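Transaminase (Bacillus megaterium, PDB 5G0A) probably catalyses S-selective, pyridoxal-5'-phosphate-dependent transfer of amino groups between amines and carbonyl compounds, as a class-III omega-transaminase. Local coordinates at residues 111-117 with 308-314; 386-392 with 439-445. One frame throughout, in Å; residues are numbered along the deposited sequence.

Contact 1 (111-117 with 308-314); sequences WPGKVRF and GAVLVSK
Val312 O accepts two backbone N-H groups from the opposite strand, from Gly113 N at 2.8 Å and from Lys114 N at 3.2 Å. The first donor lies in the carbonyl plane and the second is tilted out of it, and this double grip is the mark of a classic beta bulge, where the antiparallel register slips by one residue. The backbones come so close at Gly113 that a CB there would run into Ser313 O. Val312 N returns a nearly straight bond (171° at the hydrogen) to Lys114 O at 2.9 Å, and a reciprocal pair between Arg116 and Val310 carries the ladder on. Where the strand gives way to helix 314-321, Lys314 N donates to Trp111 O at 3.0 Å. The Lys314 side chain folds back through a bend at its last torsion (chi4 75°), bringing NZ to Pro112 O at 3.0 Å; Asp110 O is a second acceptor for it.

Leu311 carries the packing. With CG turned opposite its own backbone N (chi1 169°), its branches divide the work: CD2 meets Trp111 CH2 at 3.6 Å, while CD1 reaches Val115 CG2 at 3.7 Å. The indole presents its edge to Leu311 O, and Pro112 CG lies over one of its faces. Farther along, Phe117 CD1 rests on Ala309 CB at 3.7 Å, and Val115 CG1 sits over the centre of the phenyl ring.

Helix 92-105 covers this Val115, Phe117 and Leu311 face, whereas helix 121-136 packs under Val310 and Val312. Strand 293-296 continues the large-domain sheet beyond 308-313, and the Lys114 amine makes a salt bridge with Asp321 of helix 314-321 and also donates to Gln28 of the second subunit.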
ATOM      1  N   TRP B 111       1.607  30.153  18.545  1.00 28.81           N
ATOM      2  CA  TRP B 111       1.398  28.751  18.108  1.00 28.40           C
ATOM      3  C   TRP B 111       2.361  27.744  18.760  1.00 26.62           C
ATOM      4  O   TRP B 111       1.948  26.627  19.045  1.00 26.15           O
ATOM      5  CB  TRP B 111       1.419  28.616  16.583  1.00 28.10           C
ATOM      6  CG  TRP B 111       2.799  28.546  15.919  1.00 28.12           C
ATOM      7  CD1 TRP B 111       3.549  29.603  15.463  1.00 27.40           C
ATOM      8  CD2 TRP B 111       3.559  27.360  15.610  1.00 29.41           C
ATOM      9  NE1 TRP B 111       4.726  29.154  14.919  1.00 28.67           N
ATOM     10  CE2 TRP B 111       4.772  27.787  14.995  1.00 29.27           C
ATOM     11  CE3 TRP B 111       3.358  25.997  15.829  1.00 25.71           C
ATOM     12  CZ2 TRP B 111       5.764  26.884  14.573  1.00 29.24           C
ATOM     13  CZ3 TRP B 111       4.334  25.091  15.390  1.00 26.62           C
ATOM     14  CH2 TRP B 111       5.520  25.539  14.773  1.00 27.50           C
ATOM     15  N   PRO B 112       3.621  28.146  19.056  1.00 26.94           N
ATOM     16  CA  PRO B 112       4.535  27.055  19.464  1.00 26.99           C
ATOM     17  C   PRO B 112       4.226  26.388  20.789  1.00 26.86           C
ATOM     18  O   PRO B 112       3.968  27.078  21.796  1.00 26.26           O
ATOM     19  CB  PRO B 112       5.912  27.745  19.516  1.00 25.12           C
ATOM     20  CG  PRO B 112       5.773  28.933  18.630  1.00 25.46           C
ATOM     21  CD  PRO B 112       4.358  29.397  18.794  1.00 27.54           C
ATOM     22  N   GLY B 113       4.276  25.046  20.788  1.00 25.26           N
ATOM     23  CA  GLY B 113       3.990  24.261  21.980  1.00 25.75           C
ATOM     24  C   GLY B 113       5.182  23.501  22.530  1.00 26.73           C
ATOM     25  O   GLY B 113       5.711  23.832  23.604  1.00 25.16           O
ATOM     26  N   LYS B 114       5.580  22.437  21.817  1.00 24.40           N
ATOM     27  CA  LYS B 114       6.660  21.577  22.281  1.00 23.89           C
ATOM     28  C   LYS B 114       7.560  21.106  21.120  1.00 24.26           C
ATOM     29  O   LYS B 114       7.130  21.038  19.989  1.00 23.20           O
ATOM     30  CB  LYS B 114       6.091  20.345  22.991  1.00 24.43           C
ATOM     31  CG  LYS B 114       5.609  20.583  24.417  1.00 24.01           C
ATOM     32  CD  LYS B 114       5.296  19.262  25.089  1.00 24.61           C
ATOM     33  CE  LYS B 114       5.270  19.375  26.613  1.00 24.81           C
ATOM     34  NZ  LYS B 114       5.244  17.995  27.178  1.00 24.95           N
ATOM     35  N   VAL B 115       8.811  20.797  21.447  1.00 23.43           N
ATOM     36  CA  VAL B 115       9.808  20.305  20.497  1.00 23.72           C
ATOM     37  C   VAL B 115      10.148  18.829  20.796  1.00 22.11           C
ATOM     38  O   VAL B 115      10.197  18.385  21.983  1.00 23.64           O
ATOM     39  CB  VAL B 115      11.128  21.143  20.588  1.00 24.34           C
ATOM     40  CG1 VAL B 115      12.213  20.591  19.671  1.00 26.44           C
ATOM     41  CG2 VAL B 115      10.897  22.618  20.281  1.00 27.05           C
ATOM     42  N   ARG B 116      10.409  18.073  19.730  1.00 21.14           N
ATOM     43  CA  ARG B 116      11.101  16.775  19.851  1.00 21.77           C
ATOM     44  C   ARG B 116      12.356  16.874  19.025  1.00 21.98           C
ATOM     45  O   ARG B 116      12.281  17.142  17.822  1.00 21.78           O
ATOM     46  CB  ARG B 116      10.261  15.594  19.340  1.00 23.05           C
ATOM     47  CG  ARG B 116      11.079  14.287  19.217  1.00 24.22           C
ATOM     48  CD  ARG B 116      10.215  13.045  19.449  1.00 23.38           C
ATOM     49  NE  ARG B 116      10.962  11.785  19.216  1.00 22.62           N
ATOM     50  CZ  ARG B 116      11.731  11.187  20.120  1.00 23.61           C
ATOM     51  NH1 ARG B 116      11.918  11.741  21.321  1.00 24.46           N
ATOM     52  NH2 ARG B 116      12.340  10.054  19.799  1.00 22.32           N
ATOM     53  N   PHE B 117      13.512  16.671  19.661  1.00 21.20           N
ATOM     54  CA  PHE B 117      14.764  16.670  18.909  1.00 21.81           C
ATOM     55  C   PHE B 117      15.072  15.278  18.381  1.00 22.32           C
ATOM     56  O   PHE B 117      14.878  14.276  19.085  1.00 22.90           O
ATOM     57  CB  PHE B 117      15.916  17.146  19.802  1.00 21.93           C
ATOM     58  CG  PHE B 117      15.829  18.606  20.148  1.00 21.71           C
ATOM     59  CD1 PHE B 117      16.162  19.556  19.199  1.00 21.15           C
ATOM     60  CD2 PHE B 117      15.423  19.019  21.428  1.00 23.29           C
ATOM     61  CE1 PHE B 117      16.100  20.921  19.491  1.00 21.78           C
ATOM     62  CE2 PHE B 117      15.345  20.374  21.736  1.00 23.28           C
ATOM     63  CZ  PHE B 117      15.690  21.323  20.765  1.00 22.03           C
ATOM     64  N   GLY B 308      18.197  17.441  14.319  1.00 22.14           N
ATOM     65  CA  GLY B 308      16.966  17.836  13.649  1.00 22.60           C
ATOM     66  C   GLY B 308      15.934  18.054  14.739  1.00 21.35           C
ATOM     67  O   GLY B 308      16.178  17.745  15.916  1.00 20.82           O
ATOM     68  N   ALA B 309      14.780  18.614  14.381  1.00 21.46           N
ATOM     69  CA  ALA B 309      13.754  18.803  15.391  1.00 21.02           C
ATOM     70  C   ALA B 309      12.410  18.987  14.744  1.00 20.22           C
ATOM     71  O   ALA B 309      12.317  19.502  13.624  1.00 21.72           O
ATOM     72  CB  ALA B 309      14.043  20.044  16.238  1.00 20.93           C
ATOM     73  N   VAL B 310      11.382  18.675  15.523  1.00 21.02           N
ATOM     74  CA  VAL B 310      10.026  19.052  15.130  1.00 22.34           C
ATOM     75  C   VAL B 310       9.430  19.913  16.234  1.00 22.61           C
ATOM     76  O   VAL B 310       9.636  19.645  17.418  1.00 22.65           O
ATOM     77  CB  VAL B 310       9.171  17.781  14.800  1.00 23.94           C
ATOM     78  CG1 VAL B 310       9.078  16.858  16.011  1.00 26.82           C
ATOM     79  CG2 VAL B 310       7.773  18.202  14.345  1.00 24.89           C
ATOM     80  N   LEU B 311       8.713  20.965  15.844  1.00 21.72           N
ATOM     81  CA  LEU B 311       8.032  21.840  16.796  1.00 21.78           C
ATOM     82  C   LEU B 311       6.544  21.788  16.443  1.00 20.11           C
ATOM     83  O   LEU B 311       6.177  22.015  15.295  1.00 22.58           O
ATOM     84  CB  LEU B 311       8.539  23.271  16.668  1.00 23.28           C
ATOM     85  CG  LEU B 311       7.744  24.363  17.429  1.00 23.94           C
ATOM     86  CD1 LEU B 311       7.802  24.120  18.935  1.00 26.35           C
ATOM     87  CD2 LEU B 311       8.299  25.741  17.038  1.00 24.68           C
ATOM     88  N   VAL B 312       5.738  21.437  17.430  1.00 21.76           N
ATOM     89  CA  VAL B 312       4.298  21.300  17.227  1.00 22.10           C
ATOM     90  C   VAL B 312       3.570  22.367  18.040  1.00 23.29           C
ATOM     91  O   VAL B 312       4.096  22.861  19.050  1.00 23.07           O
ATOM     92  CB  VAL B 312       3.761  19.906  17.652  1.00 22.06           C
ATOM     93  CG1 VAL B 312       4.527  18.772  16.948  1.00 22.87           C
ATOM     94  CG2 VAL B 312       3.797  19.709  19.178  1.00 21.02           C
ATOM     95  N   SER B 313       2.364  22.700  17.589  1.00 23.26           N
ATOM     96  CA  SER B 313       1.509  23.721  18.250  1.00 23.84           C
ATOM     97  C   SER B 313       1.124  23.351  19.678  1.00 23.81           C
ATOM     98  O   SER B 313       1.197  22.191  20.080  1.00 22.52           O
ATOM     99  CB  SER B 313       0.240  23.955  17.412  1.00 25.91           C
ATOM    100  OG  SER B 313      -0.578  22.793  17.446  1.00 25.84           O
ATOM    101  N   LYS B 314       0.664  24.339  20.442  1.00 23.20           N
ATOM    102  CA  LYS B 314       0.179  24.087  21.783  1.00 25.44           C
ATOM    103  C   LYS B 314      -0.946  23.048  21.790  1.00 24.29           C
ATOM    104  O   LYS B 314      -0.999  22.201  22.674  1.00 24.59           O
ATOM    105  CB  LYS B 314      -0.320  25.397  22.404  1.00 27.22           C
ATOM    106  CG  LYS B 314       0.805  26.382  22.647  1.00 28.02           C
ATOM    107  CD  LYS B 314       0.318  27.611  23.409  1.00 31.47           C
ATOM    108  CE  LYS B 314       1.497  28.409  23.936  1.00 33.29           C
ATOM    109  NZ  LYS B 314       2.197  29.174  22.883  1.00 40.30           N
TER

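Contact 2 (386-392 with 439-445); sequences LLWIVDI and NTMRIGA
Trp388 to Asp391 and Thr440 to Ile443 pair as two strands of the small antiparallel sheet in the C-terminal part of this fold-type I aminotransferase. Trp388 and Ile443 exchange backbone bonds, with Ile443 N to Trp388 O at 2.9 Å, and Val390 and Met441 form the next hydrogen-bonded pair.

On the face of Ile389 and Arg442, the guanidinium group lies between two aliphatic side chains. Leu387 CD1 stands 3.4 Å above one side of its plane, toward the rim, and Ile389 CG2 presses on the other, 3.1 Å from Arg442 NH1. A bend at chi2 (84°) swings the arginine chain back over the neighbouring strand and into this slot. NH1 donates in the plane of the group to a water at 2.9 Å that in turn makes a weak bond to Leu387 O, and NE donates to Gly241 O. Packed on both faces and bonded through NE and NH1, the group is probably restrained from turning. Replacing it with a leucine would probably leave Gly241 O and the water without their donors and open a gap between Leu387 and Ile389.

The other face is apolar and backs onto helices 353-374 and 451-468, the first touching Trp388 and the second Met441 and Ile392. Here Val390 CB meets Met441 CB at 3.7 Å, and Val390 CG2 crosses to Ile443 CD1 at 3.8 Å. At the far end of the ladder Ile392 N donates to Asn439 O at 2.9 Å, beside the approach of Ile392 CG1 to Met441 CG at 3.6 Å.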
ATOM      1  N   LEU B 386      20.184  34.583   2.457  1.00 27.74           N
ATOM      2  CA  LEU B 386      21.187  33.831   1.713  1.00 28.42           C
ATOM      3  C   LEU B 386      20.588  32.608   0.985  1.00 28.38           C
ATOM      4  O   LEU B 386      21.120  31.491   1.057  1.00 27.70           O
ATOM      5  CB  LEU B 386      22.323  33.387   2.656  1.00 29.57           C
ATOM      6  CG  LEU B 386      23.430  34.408   2.998  1.00 30.77           C
ATOM      7  CD1 LEU B 386      24.195  34.853   1.760  1.00 31.80           C
ATOM      8  CD2 LEU B 386      22.878  35.604   3.774  1.00 31.03           C
ATOM      9  N   LEU B 387      19.487  32.824   0.269  1.00 28.73           N
ATOM     10  CA  LEU B 387      18.882  31.769  -0.535  1.00 31.44           C
ATOM     11  C   LEU B 387      18.327  32.394  -1.820  1.00 32.36           C
ATOM     12  O   LEU B 387      17.320  33.109  -1.787  1.00 31.06           O
ATOM     13  CB  LEU B 387      17.766  31.064   0.254  1.00 29.63           C
ATOM     14  CG  LEU B 387      17.116  29.829  -0.415  1.00 31.82           C
ATOM     15  CD1 LEU B 387      18.122  28.699  -0.643  1.00 32.39           C
ATOM     16  CD2 LEU B 387      15.945  29.346   0.419  1.00 30.28           C
ATOM     17  N   TRP B 388      18.996  32.133  -2.934  1.00 33.05           N
ATOM     18  CA  TRP B 388      18.649  32.790  -4.195  1.00 37.68           C
ATOM     19  C   TRP B 388      18.452  31.775  -5.310  1.00 39.45           C
ATOM     20  O   TRP B 388      19.200  30.801  -5.422  1.00 39.81           O
ATOM     21  CB  TRP B 388      19.685  33.894  -4.548  1.00 35.09           C
ATOM     22  CG  TRP B 388      19.595  35.026  -3.554  1.00 34.88           C
ATOM     23  CD1 TRP B 388      20.235  35.122  -2.356  1.00 34.32           C
ATOM     24  CD2 TRP B 388      18.767  36.187  -3.658  1.00 34.05           C
ATOM     25  NE1 TRP B 388      19.849  36.266  -1.702  1.00 33.45           N
ATOM     26  CE2 TRP B 388      18.954  36.942  -2.487  1.00 33.79           C
ATOM     27  CE3 TRP B 388      17.892  36.671  -4.639  1.00 36.32           C
ATOM     28  CZ2 TRP B 388      18.295  38.148  -2.264  1.00 34.43           C
ATOM     29  CZ3 TRP B 388      17.234  37.858  -4.413  1.00 37.00           C
ATOM     30  CH2 TRP B 388      17.439  38.585  -3.244  1.00 34.65           C
ATOM     31  N   ILE B 389      17.400  31.978  -6.101  1.00 38.83           N
ATOM     32  CA  ILE B 389      17.235  31.229  -7.327  1.00 36.86           C
ATOM     33  C   ILE B 389      17.521  32.178  -8.476  1.00 35.50           C
ATOM     34  O   ILE B 389      17.158  33.348  -8.405  1.00 35.89           O
ATOM     35  CB  ILE B 389      15.804  30.667  -7.522  1.00 41.06           C
ATOM     36  CG1 ILE B 389      14.757  31.774  -7.387  1.00 44.06           C
ATOM     37  CG2 ILE B 389      15.524  29.511  -6.571  1.00 43.55           C
ATOM     38  CD1 ILE B 389      13.643  31.678  -8.411  1.00 48.62           C
ATOM     39  N   VAL B 390      18.181  31.664  -9.506  1.00 33.53           N
ATOM     40  CA  VAL B 390      18.407  32.395 -10.746  1.00 34.71           C
ATOM     41  C   VAL B 390      17.972  31.480 -11.884  1.00 37.80           C
ATOM     42  O   VAL B 390      18.552  30.399 -12.100  1.00 35.99           O
ATOM     43  CB  VAL B 390      19.890  32.798 -10.948  1.00 35.04           C
ATOM     44  CG1 VAL B 390      20.054  33.602 -12.242  1.00 36.54           C
ATOM     45  CG2 VAL B 390      20.426  33.594  -9.761  1.00 35.29           C
ATOM     46  N   ASP B 391      16.938  31.911 -12.606  1.00 40.98           N
ATOM     47  CA  ASP B 391      16.443  31.146 -13.740  1.00 40.70           C
ATOM     48  C   ASP B 391      17.340  31.396 -14.947  1.00 41.34           C
ATOM     49  O   ASP B 391      17.486  32.533 -15.404  1.00 43.58           O
ATOM     50  CB  ASP B 391      14.986  31.507 -14.065  1.00 42.03           C
ATOM     51  CG  ASP B 391      14.050  31.318 -12.884  1.00 45.54           C
ATOM     52  OD1 ASP B 391      14.178  30.308 -12.162  1.00 48.76           O
ATOM     53  OD2 ASP B 391      13.161  32.178 -12.693  1.00 44.65           O
ATOM     54  N   ILE B 392      17.940  30.321 -15.441  1.00 36.82           N
ATOM     55  CA  ILE B 392      18.876  30.372 -16.553  1.00 41.14           C
ATOM     56  C   ILE B 392      18.116  30.012 -17.839  1.00 41.14           C
ATOM     57  O   ILE B 392      17.386  29.025 -17.882  1.00 40.68           O
ATOM     58  CB  ILE B 392      20.070  29.413 -16.323  1.00 42.53           C
ATOM     59  CG1 ILE B 392      20.811  29.743 -15.007  1.00 43.74           C
ATOM     60  CG2 ILE B 392      21.048  29.437 -17.496  1.00 41.60           C
ATOM     61  CD1 ILE B 392      21.572  31.063 -14.985  1.00 42.80           C
ATOM     62  N   ASN B 439      18.144  24.018 -14.985  1.00 37.32           N
ATOM     63  CA  ASN B 439      17.973  25.395 -15.484  1.00 38.93           C
ATOM     64  C   ASN B 439      17.937  26.465 -14.408  1.00 38.38           C
ATOM     65  O   ASN B 439      17.548  27.602 -14.678  1.00 37.44           O
ATOM     66  CB  ASN B 439      16.663  25.526 -16.280  1.00 38.14           C
ATOM     67  CG  ASN B 439      16.523  24.480 -17.355  1.00 39.30           C
ATOM     68  OD1 ASN B 439      17.382  24.352 -18.227  1.00 41.64           O
ATOM     69  ND2 ASN B 439      15.430  23.722 -17.302  1.00 41.53           N
ATOM     70  N   THR B 440      18.319  26.117 -13.181  1.00 36.95           N
ATOM     71  CA  THR B 440      18.072  27.019 -12.076  1.00 34.63           C
ATOM     72  C   THR B 440      19.232  26.978 -11.119  1.00 36.60           C
ATOM     73  O   THR B 440      19.568  25.927 -10.593  1.00 34.57           O
ATOM     74  CB  THR B 440      16.790  26.629 -11.305  1.00 36.21           C
ATOM     75  OG1 THR B 440      15.745  26.293 -12.239  1.00 38.42           O
ATOM     76  CG2 THR B 440      16.337  27.774 -10.390  1.00 34.18           C
ATOM     77  N   MET B 441      19.845  28.126 -10.913  1.00 34.89           N
ATOM     78  CA  MET B 441      20.867  28.265  -9.901  1.00 37.19           C
ATOM     79  C   MET B 441      20.229  28.335  -8.539  1.00 33.00           C
ATOM     80  O   MET B 441      19.153  28.899  -8.397  1.00 30.82           O
ATOM     81  CB  MET B 441      21.581  29.558 -10.151  1.00 40.65           C
ATOM     82  CG  MET B 441      21.904  29.660 -11.614  1.00 44.61           C
ATOM     83  SD  MET B 441      23.629  29.286 -11.773  1.00 49.30           S
ATOM     84  CE  MET B 441      24.102  30.954 -11.353  1.00 42.28           C
ATOM     85  N   ARG B 442      20.937  27.800  -7.543  1.00 32.98           N
ATOM     86  CA  ARG B 442      20.499  27.823  -6.157  1.00 33.92           C
ATOM     87  C   ARG B 442      21.724  28.258  -5.358  1.00 32.79           C
ATOM     88  O   ARG B 442      22.669  27.488  -5.166  1.00 32.02           O
ATOM     89  CB  ARG B 442      20.030  26.431  -5.705  1.00 33.02           C
ATOM     90  CG  ARG B 442      19.092  26.457  -4.500  1.00 36.66           C
ATOM     91  CD  ARG B 442      17.682  26.711  -5.014  1.00 42.29           C
ATOM     92  NE  ARG B 442      16.584  26.730  -4.044  1.00 39.07           N
ATOM     93  CZ  ARG B 442      16.087  27.840  -3.501  1.00 39.66           C
ATOM     94  NH1 ARG B 442      16.645  29.025  -3.764  1.00 39.84           N
ATOM     95  NH2 ARG B 442      15.037  27.770  -2.691  1.00 39.13           N
ATOM     96  N   ILE B 443      21.692  29.503  -4.912  1.00 32.58           N
ATOM     97  CA  ILE B 443      22.881  30.158  -4.378  1.00 31.38           C
ATOM     98  C   ILE B 443      22.703  30.377  -2.898  1.00 31.59           C
ATOM     99  O   ILE B 443      21.676  30.893  -2.478  1.00 28.25           O
ATOM    100  CB  ILE B 443      23.117  31.509  -5.101  1.00 33.02           C
ATOM    101  CG1 ILE B 443      23.391  31.255  -6.590  1.00 32.41           C
ATOM    102  CG2 ILE B 443      24.290  32.275  -4.478  1.00 33.66           C
ATOM    103  CD1 ILE B 443      23.296  32.486  -7.460  1.00 35.17           C
ATOM    104  N   GLY B 444      23.716  30.001  -2.109  1.00 32.41           N
ATOM    105  CA  GLY B 444      23.691  30.239  -0.671  1.00 33.03           C
ATOM    106  C   GLY B 444      25.088  30.308  -0.083  1.00 30.26           C
ATOM    107  O   GLY B 444      25.997  29.676  -0.586  1.00 32.64           O
ATOM    108  N   ALA B 445      25.242  31.095   0.974  1.00 30.70           N
ATOM    109  CA  ALA B 445      26.493  31.168   1.722  1.00 29.13           C
ATOM    110  C   ALA B 445      26.140  31.243   3.197  1.00 28.60           C
ATOM    111  O   ALA B 445      24.970  31.107   3.547  1.00 26.76           O
ATOM    112  CB  ALA B 445      27.313  32.388   1.268  1.00 30.50           C
TER
HETATM  113  O   HOH W   1      15.062  31.349  -2.900  1.00 41.90           O
HETATM  114  O   HOH W   2      18.314  27.040 -19.128  1.00 41.62           O

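Contacts 1 and 2 lie on opposite sides of the chain's centre, 30 Å apart between centres and about 17 Å between nearest atoms, so neither touches the other. Contact 1 involves an outermost strand of the large mixed sheet within the chain, where Val115 makes backbone hydrogen bonds to the second subunit, and contact 2 belongs to the small three-stranded one; each comes near a bound pyridoxal-5'-phosphate: Gly308 lies about 7 Å from one, the Arg442 side chain about 9 Å. The strand holding 111-117 leads into the cofactor-pocket residues Thr120, Gly121 and Ser122, while in contact 2 Leu387 touches Leu272 of the pocket. No other protein chain of the assembly touches contact 2.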